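Local coordinates for intracellular serine protease (Bacillus licheniformis, PDB 4ZOQ), which is a lanthipeptide protease of the subtilisin family (peptidase S8) that probably cuts peptide chains internally by a serine mechanism, at residues 204-207 with 211-214; 227-230 with 234-237; 315-320 with 324-329. One frame throughout, in Å; residues are numbered along the deposited sequence.

Contact 1: residues 204-207 with 211-214; sequences SNMK and ISPY
Ser-204 and Ser-212 meet through both their backbones and their hydroxyls. The backbone bond runs from Ser-212 N to Ser-204 O, 2.9 Å long. It accompanies a single beta bridge between Asn-205 and Ile-211. The chain has left strand 200-205 and folded straight back onto its end.

Three hydroxyls gather on one side of this bridge. Ser-204 OG is hydrogen-bonded to Ser-212 OG at 2.9 Å, and either may be the donor. Tyr-214 OH lies only 2.6 Å from Ser-204 OG. With its OG opposite the backbone N (chi1 171°), Ser-204 holds its hydroxyl up to both partners. The Tyr-214 ring folds back over the chain, CG lying between its own backbone N and carbonyl carbon (chi1 57°). One face of that ring rests on Ser-212 CB, off toward the rim. The neighbouring loop 227-230 supplies further partners for these buried polar atoms.

Carbon and sulfur groups pack beside the polar cluster. The bent chain of Met-206 puts SD 3.4 Å from Ser-212 OG. The same SD makes an apolar contact with Pro-213 CD at 4.2 Å. Ile-211 places CD1 3.5 Å from Ser-204 O.

Strand 200-205 is the last but one of the central parallel strands of the subtilase sheet. Asn-205 hydrogen-bonds by its backbone to Ala-225 of edge strand 221-226, at one end of the sheet. Ser-204 and Tyr-214 also touch Thr-275 at the start of helix 275-297.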
loop_
_atom_site.group_PDB
_atom_site.type_symbol
_atom_site.label_atom_id
_atom_site.label_comp_id
_atom_site.label_asym_id
_atom_site.label_seq_id
_atom_site.Cartn_x
_atom_site.Cartn_y
_atom_site.Cartn_z
ATOM N N SER B 204 4.087 0.988 -12.137
ATOM C CA SER B 204 3.381 2.157 -12.619
ATOM C C SER B 204 3.544 2.331 -14.132
ATOM O O SER B 204 4.663 2.283 -14.620
ATOM C CB SER B 204 3.887 3.410 -11.895
ATOM O OG SER B 204 3.359 4.589 -12.510
ATOM N N ASN B 205 2.442 2.489 -14.873
ATOM C CA ASN B 205 2.566 2.782 -16.293
ATOM C C ASN B 205 2.173 4.251 -16.600
ATOM O O ASN B 205 1.621 4.974 -15.762
ATOM C CB ASN B 205 1.737 1.800 -17.163
ATOM C CG ASN B 205 0.220 1.900 -16.938
ATOM O OD1 ASN B 205 -0.352 1.170 -16.134
ATOM N ND2 ASN B 205 -0.433 2.821 -17.647
ATOM N N MET B 206 2.456 4.662 -17.829
ATOM C CA MET B 206 2.192 6.007 -18.303
ATOM C C MET B 206 0.867 6.062 -19.030
ATOM O O MET B 206 0.269 5.018 -19.308
ATOM C CB MET B 206 3.292 6.430 -19.268
ATOM C CG MET B 206 4.641 6.313 -18.696
ATOM S SD MET B 206 4.936 7.544 -17.441
ATOM C CE MET B 206 4.971 9.014 -18.477
ATOM N N LYS B 207 0.455 7.274 -19.400
ATOM C CA LYS B 207 -0.775 7.464 -20.167
ATOM C C LYS B 207 -0.702 6.670 -21.469
ATOM O O LYS B 207 -1.677 6.073 -21.884
ATOM C CB LYS B 207 -0.997 8.940 -20.477
ATOM C CG LYS B 207 -2.208 9.236 -21.350
ATOM C CD LYS B 207 -2.207 10.722 -21.738
ATOM C CE LYS B 207 -2.542 11.603 -20.561
ATOM N NZ LYS B 207 -2.759 12.994 -20.977
ATOM N N ILE B 211 5.863 1.704 -19.676
ATOM C CA ILE B 211 6.144 1.649 -18.251
ATOM C C ILE B 211 6.680 3.012 -17.841
ATOM O O ILE B 211 7.368 3.666 -18.629
ATOM C CB ILE B 211 7.168 0.531 -17.891
ATOM C CG1 ILE B 211 7.069 0.169 -16.394
ATOM C CG2 ILE B 211 8.613 0.947 -18.291
ATOM C CD1 ILE B 211 5.816 -0.650 -16.049
ATOM N N SER B 212 6.346 3.453 -16.629
ATOM C CA SER B 212 6.958 4.658 -16.076
ATOM C C SER B 212 8.431 4.328 -15.916
ATOM O O SER B 212 8.763 3.223 -15.496
ATOM C CB SER B 212 6.339 5.055 -14.738
ATOM O OG SER B 212 4.937 5.331 -14.843
ATOM N N PRO B 213 9.313 5.259 -16.284
ATOM C CA PRO B 213 10.767 5.018 -16.236
ATOM C C PRO B 213 11.286 4.638 -14.850
ATOM O O PRO B 213 12.270 3.910 -14.744
ATOM C CB PRO B 213 11.369 6.363 -16.680
ATOM C CG PRO B 213 10.263 7.052 -17.466
ATOM C CD PRO B 213 8.969 6.579 -16.853
ATOM N N TYR B 214 10.649 5.142 -13.803
ATOM C CA TYR B 214 11.100 4.893 -12.437
ATOM C C TYR B 214 10.614 3.544 -11.927
ATOM O O TYR B 214 11.064 3.047 -10.910
ATOM C CB TYR B 214 10.614 6.001 -11.515
ATOM C CG TYR B 214 9.115 6.152 -11.547
ATOM C CD1 TYR B 214 8.309 5.280 -10.845
ATOM C CD2 TYR B 214 8.495 7.186 -12.274
ATOM C CE1 TYR B 214 6.934 5.376 -10.878
ATOM C CE2 TYR B 214 7.091 7.311 -12.291
ATOM C CZ TYR B 214 6.323 6.383 -11.581
ATOM O OH TYR B 214 4.950 6.419 -11.552
#

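Contact 2: residues 227-230 with 234-237; sequences GGYL and YDQD
Tyr-229 reaches across to Asp-235 with its hydroxyl. Tyr-229 OH donates to Asp-235 OD1 at 2.7 Å, and the carboxylate receives it on the syn lone pair, the side of its other oxygen. OD1 sits at the edge of the tyrosine ring, near its plane. The carboxylate itself is turned 73° from the ring, so the two planes are steeply inclined to each other.

Leu-230 makes the apolar half. Its CD1 lies over one face of the Tyr-234 ring, 3.9 Å from the ring centroid and 30° off the normal, a CH-pi contact. The two side chains run alongside each other and point the same way. Leu-230 CB meets both rings: it is over the same ring of Tyr-234, toward the rim, and over the centre of the Tyr-229 ring, 4.2 Å above its plane. Tyr-229 OH also approaches the edge of the Tyr-234 ring, 3.9 Å from CD2 of that residue.

The contact packs the loop after strand 221-226 against the one-turn helix 234-237 that follows, in a subtilisin-like fold.

The first torsion of Tyr-229 sets the direction: CG is opposite the backbone N (chi1 -171°), which sends the ring out toward the helix. A phenylalanine here would keep the ring, but Asp-235 would probably be left without its hydroxyl donor across this contact.

Farther out, Tyr-229 meets Tyr-273 edge-to-face and also packs on Pro-213, which Asp-235 touches too. The backbones of Tyr-229 and Leu-230 hydrogen-bond with those of Asp-244 and Arg-241, respectively. The helix itself is held at its far end, where Asp-237 OD2 forms a salt bridge with Arg-241 and a hydrogen bond with Thr-233 OG1.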
loop_
_atom_site.group_PDB
_atom_site.type_symbol
_atom_site.label_atom_id
_atom_site.label_comp_id
_atom_site.label_asym_id
_atom_site.label_seq_id
_atom_site.Cartn_x
_atom_site.Cartn_y
_atom_site.Cartn_z
ATOM N N GLY B 227 0.311 5.401 -12.940
ATOM C CA GLY B 227 0.884 6.302 -11.957
ATOM C C GLY B 227 1.653 7.478 -12.571
ATOM O O GLY B 227 2.241 8.263 -11.836
ATOM N N GLY B 228 1.760 7.542 -13.903
ATOM C CA GLY B 228 2.257 8.744 -14.541
ATOM C C GLY B 228 3.725 9.030 -14.332
ATOM O O GLY B 228 4.452 8.240 -13.717
ATOM N N TYR B 229 4.189 10.124 -14.929
ATOM C CA TYR B 229 5.521 10.620 -14.624
ATOM C C TYR B 229 5.609 12.081 -15.050
ATOM O O TYR B 229 4.626 12.671 -15.505
ATOM C CB TYR B 229 6.620 9.770 -15.265
ATOM C CG TYR B 229 8.028 10.134 -14.791
ATOM C CD1 TYR B 229 8.320 10.290 -13.430
ATOM C CD2 TYR B 229 9.081 10.243 -15.698
ATOM C CE1 TYR B 229 9.627 10.588 -12.995
ATOM C CE2 TYR B 229 10.371 10.509 -15.279
ATOM C CZ TYR B 229 10.641 10.695 -13.927
ATOM O OH TYR B 229 11.937 10.976 -13.549
ATOM N N LEU B 230 6.785 12.662 -14.881
ATOM C CA LEU B 230 7.005 14.051 -15.217
ATOM C C LEU B 230 6.963 14.225 -16.736
ATOM O O LEU B 230 6.570 15.286 -17.230
ATOM C CB LEU B 230 8.358 14.508 -14.663
ATOM C CG LEU B 230 8.502 14.553 -13.141
ATOM C CD1 LEU B 230 9.968 14.510 -12.741
ATOM C CD2 LEU B 230 7.826 15.810 -12.599
ATOM N N TYR B 234 11.265 12.908 -20.156
ATOM C CA TYR B 234 11.790 13.910 -19.221
ATOM C C TYR B 234 13.188 13.573 -18.704
ATOM O O TYR B 234 14.028 14.457 -18.566
ATOM C CB TYR B 234 10.844 14.085 -18.023
ATOM C CG TYR B 234 11.484 14.835 -16.880
ATOM C CD1 TYR B 234 11.556 16.216 -16.893
ATOM C CD2 TYR B 234 12.093 14.157 -15.834
ATOM C CE1 TYR B 234 12.164 16.909 -15.868
ATOM C CE2 TYR B 234 12.722 14.837 -14.825
ATOM C CZ TYR B 234 12.748 16.218 -14.839
ATOM O OH TYR B 234 13.355 16.922 -13.822
ATOM N N ASP B 235 13.432 12.301 -18.408
ATOM C CA ASP B 235 14.738 11.919 -17.910
ATOM C C ASP B 235 15.819 12.291 -18.903
ATOM O O ASP B 235 16.941 12.605 -18.496
ATOM C CB ASP B 235 14.812 10.432 -17.609
ATOM C CG ASP B 235 14.037 10.052 -16.369
ATOM O OD1 ASP B 235 13.681 10.949 -15.582
ATOM O OD2 ASP B 235 13.800 8.844 -16.179
ATOM N N GLN B 236 15.510 12.234 -20.199
ATOM C CA GLN B 236 16.523 12.591 -21.198
ATOM C C GLN B 236 16.451 14.021 -21.704
ATOM O O GLN B 236 17.470 14.564 -22.105
ATOM C CB GLN B 236 16.467 11.656 -22.412
ATOM C CG GLN B 236 16.910 10.268 -22.101
ATOM C CD GLN B 236 15.810 9.439 -21.526
ATOM O OE1 GLN B 236 14.627 9.804 -21.609
ATOM N NE2 GLN B 236 16.185 8.347 -20.867
ATOM N N ASP B 237 15.285 14.655 -21.678
ATOM C CA ASP B 237 15.233 15.935 -22.359
ATOM C C ASP B 237 14.889 17.086 -21.424
ATOM O O ASP B 237 14.916 18.234 -21.834
ATOM C CB ASP B 237 14.260 15.875 -23.557
ATOM C CG ASP B 237 12.829 15.513 -23.165
ATOM O OD1 ASP B 237 12.377 15.896 -22.063
ATOM O OD2 ASP B 237 12.128 14.879 -24.000
#

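Contact 3: residues 315-320 with 324-329; sequences LDLGKP and VIYGYG
Leu-317 sits squarely on the ring of Tyr-326. Its CB is 3.7 Å from the ring centroid and only 5° off the normal, a CH-pi contact over the centre of the face. The two side chains cross at about a right angle. Leu-317 CD1 extends the contact along one side of the ring, 3.9 Å from Tyr-326 CD1. The opposite face is occupied by Ile-325 CG2, toward the rim, so the ring lies between two aliphatic groups. Tyr-326 carries its CG opposite the carbonyl carbon (chi1 -58°), which turns the ring toward 315-320.

The backbone at Leu-317 and Gly-318 passes the CD2 and CE2 side of the ring. Gly-318 N comes within 3.7 Å of Tyr-326 CE2. A CB on Gly-318 would run into that same carbon, and the positive phi of this residue also suits glycine.

A second close approach involves Gly-329. Its CA lies 3.2 Å from Leu-315 O in a CA-H...O contact. A side chain on Gly-329 would collide with Leu-315 O. No conventional hydrogen bond links the two segments. Polar ties run to the intervening residues instead: Asp-316 OD2 bonds to Gly-321 N, and Asp-323 OD2 to the backbone N of Ile-325 and Tyr-326.

Beyond the ring, Tyr-328 and Gly-329 bond by their backbones to Glu-222 and Thr-224 of strand 221-226. The chain there makes a type II' beta turn from Tyr-326 to Gly-329, closed by Gly-329 N to Tyr-326 O at 2.9 Å, with Gly-327 at the second position, where this turn characteristically takes glycine.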
loop_
_atom_site.group_PDB
_atom_site.type_symbol
_atom_site.label_atom_id
_atom_site.label_comp_id
_atom_site.label_asym_id
_atom_site.label_seq_id
_atom_site.Cartn_x
_atom_site.Cartn_y
_atom_site.Cartn_z
ATOM N N LEU B 315 -4.924 -5.540 -18.917
ATOM C CA LEU B 315 -4.416 -5.373 -20.252
ATOM C C LEU B 315 -2.988 -5.895 -20.387
ATOM O O LEU B 315 -2.069 -5.346 -19.782
ATOM C CB LEU B 315 -4.483 -3.898 -20.663
ATOM C CG LEU B 315 -3.965 -3.567 -22.061
ATOM C CD1 LEU B 315 -4.821 -4.311 -23.100
ATOM C CD2 LEU B 315 -4.055 -2.059 -22.270
ATOM N N ASP B 316 -2.814 -6.933 -21.205
ATOM C CA ASP B 316 -1.517 -7.543 -21.462
ATOM C C ASP B 316 -0.659 -6.643 -22.361
ATOM O O ASP B 316 -0.942 -6.469 -23.543
ATOM C CB ASP B 316 -1.688 -8.919 -22.082
ATOM C CG ASP B 316 -0.347 -9.644 -22.310
ATOM O OD1 ASP B 316 0.734 -9.035 -22.145
ATOM O OD2 ASP B 316 -0.376 -10.850 -22.628
ATOM N N LEU B 317 0.321 -6.003 -21.739
ATOM C CA LEU B 317 1.252 -5.095 -22.382
ATOM C C LEU B 317 2.631 -5.760 -22.504
ATOM O O LEU B 317 2.871 -6.832 -21.926
ATOM C CB LEU B 317 1.329 -3.778 -21.585
ATOM C CG LEU B 317 0.010 -2.972 -21.503
ATOM C CD1 LEU B 317 -0.005 -1.934 -20.354
ATOM C CD2 LEU B 317 -0.332 -2.296 -22.826
ATOM N N GLY B 318 3.524 -5.156 -23.293
ATOM C CA GLY B 318 4.874 -5.694 -23.462
ATOM C C GLY B 318 4.906 -7.102 -24.036
ATOM O O GLY B 318 4.059 -7.442 -24.864
ATOM N N LYS B 319 5.857 -7.929 -23.601
ATOM C CA LYS B 319 5.862 -9.291 -24.102
ATOM C C LYS B 319 4.585 -9.992 -23.682
ATOM O O LYS B 319 4.126 -9.837 -22.548
ATOM C CB LYS B 319 7.070 -10.095 -23.612
ATOM C CG LYS B 319 8.416 -9.562 -24.053
ATOM C CD LYS B 319 9.550 -10.415 -23.479
ATOM C CE LYS B 319 10.905 -10.004 -24.064
ATOM N NZ LYS B 319 11.987 -10.985 -23.730
ATOM N N PRO B 320 4.024 -10.777 -24.613
ATOM C CA PRO B 320 2.776 -11.523 -24.489
ATOM C C PRO B 320 2.849 -12.448 -23.314
ATOM O O PRO B 320 3.664 -13.365 -23.328
ATOM C CB PRO B 320 2.696 -12.327 -25.789
ATOM C CG PRO B 320 4.105 -12.324 -26.341
ATOM C CD PRO B 320 4.672 -11.013 -25.917
ATOM N N VAL B 324 8.336 -9.325 -16.988
ATOM C CA VAL B 324 9.123 -8.678 -15.952
ATOM C C VAL B 324 8.840 -7.156 -15.838
ATOM O O VAL B 324 9.102 -6.546 -14.801
ATOM C CB VAL B 324 10.639 -8.963 -16.254
ATOM C CG1 VAL B 324 11.561 -7.872 -15.788
ATOM C CG2 VAL B 324 11.047 -10.327 -15.712
ATOM N N ILE B 325 8.219 -6.561 -16.850
ATOM C CA ILE B 325 7.931 -5.124 -16.808
ATOM C C ILE B 325 6.525 -4.786 -16.249
ATOM O O ILE B 325 6.385 -3.994 -15.326
ATOM C CB ILE B 325 8.083 -4.522 -18.211
ATOM C CG1 ILE B 325 9.521 -4.720 -18.711
ATOM C CG2 ILE B 325 7.712 -3.047 -18.224
ATOM C CD1 ILE B 325 9.714 -4.314 -20.194
ATOM N N TYR B 326 5.512 -5.452 -16.780
ATOM C CA TYR B 326 4.120 -5.177 -16.475
ATOM C C TYR B 326 3.451 -6.243 -15.629
ATOM O O TYR B 326 2.292 -6.095 -15.299
ATOM C CB TYR B 326 3.301 -5.059 -17.772
ATOM C CG TYR B 326 3.797 -3.999 -18.689
ATOM C CD1 TYR B 326 3.390 -2.679 -18.544
ATOM C CD2 TYR B 326 4.704 -4.313 -19.701
ATOM C CE1 TYR B 326 3.857 -1.720 -19.382
ATOM C CE2 TYR B 326 5.176 -3.362 -20.541
ATOM C CZ TYR B 326 4.756 -2.071 -20.381
ATOM O OH TYR B 326 5.246 -1.112 -21.220
ATOM N N GLY B 327 4.129 -7.351 -15.339
ATOM C CA GLY B 327 3.443 -8.470 -14.696
ATOM C C GLY B 327 2.330 -9.001 -15.602
ATOM O O GLY B 327 2.492 -9.061 -16.822
ATOM N N TYR B 328 1.173 -9.320 -15.038
ATOM C CA TYR B 328 0.032 -9.762 -15.849
ATOM C C TYR B 328 -0.506 -8.622 -16.694
ATOM O O TYR B 328 -1.329 -8.848 -17.566
ATOM C CB TYR B 328 -1.102 -10.303 -14.978
ATOM C CG TYR B 328 -0.764 -11.571 -14.246
ATOM C CD1 TYR B 328 -0.587 -12.765 -14.939
ATOM C CD2 TYR B 328 -0.599 -11.581 -12.869
ATOM C CE1 TYR B 328 -0.270 -13.933 -14.286
ATOM C CE2 TYR B 328 -0.270 -12.756 -12.198
ATOM C CZ TYR B 328 -0.106 -13.926 -12.915
ATOM O OH TYR B 328 0.218 -15.100 -12.270
ATOM N N GLY B 329 -0.101 -7.388 -16.389
ATOM C CA GLY B 329 -0.506 -6.242 -17.191
ATOM C C GLY B 329 -1.197 -5.126 -16.414
ATOM O O GLY B 329 -1.209 -5.097 -15.158
#

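In the fold
Contacts 1 and 2 adjoin, their centres about 8 Å apart. Gly-228 O of segment 227-230 probably accepts hydrogen bonds from Tyr-214 OH (2.9 Å) and Ser-212 OG (3.2 Å) of contact 1. The rings of Tyr-214 and Tyr-229 also meet. Contact 3 comes later in the chain and packs on contact 1, centres about 12 Å apart, with Ile-211 CD1 3.5 Å from Ile-325 O. Contacts 2 and 3 do not touch; their nearest atoms are about 10 Å apart. The predicted charge-relay Ser-276 has its side chain about 8 Å from that of Tyr-214 and about 11 Å from that of Tyr-229. Contact 3 lies away from that site.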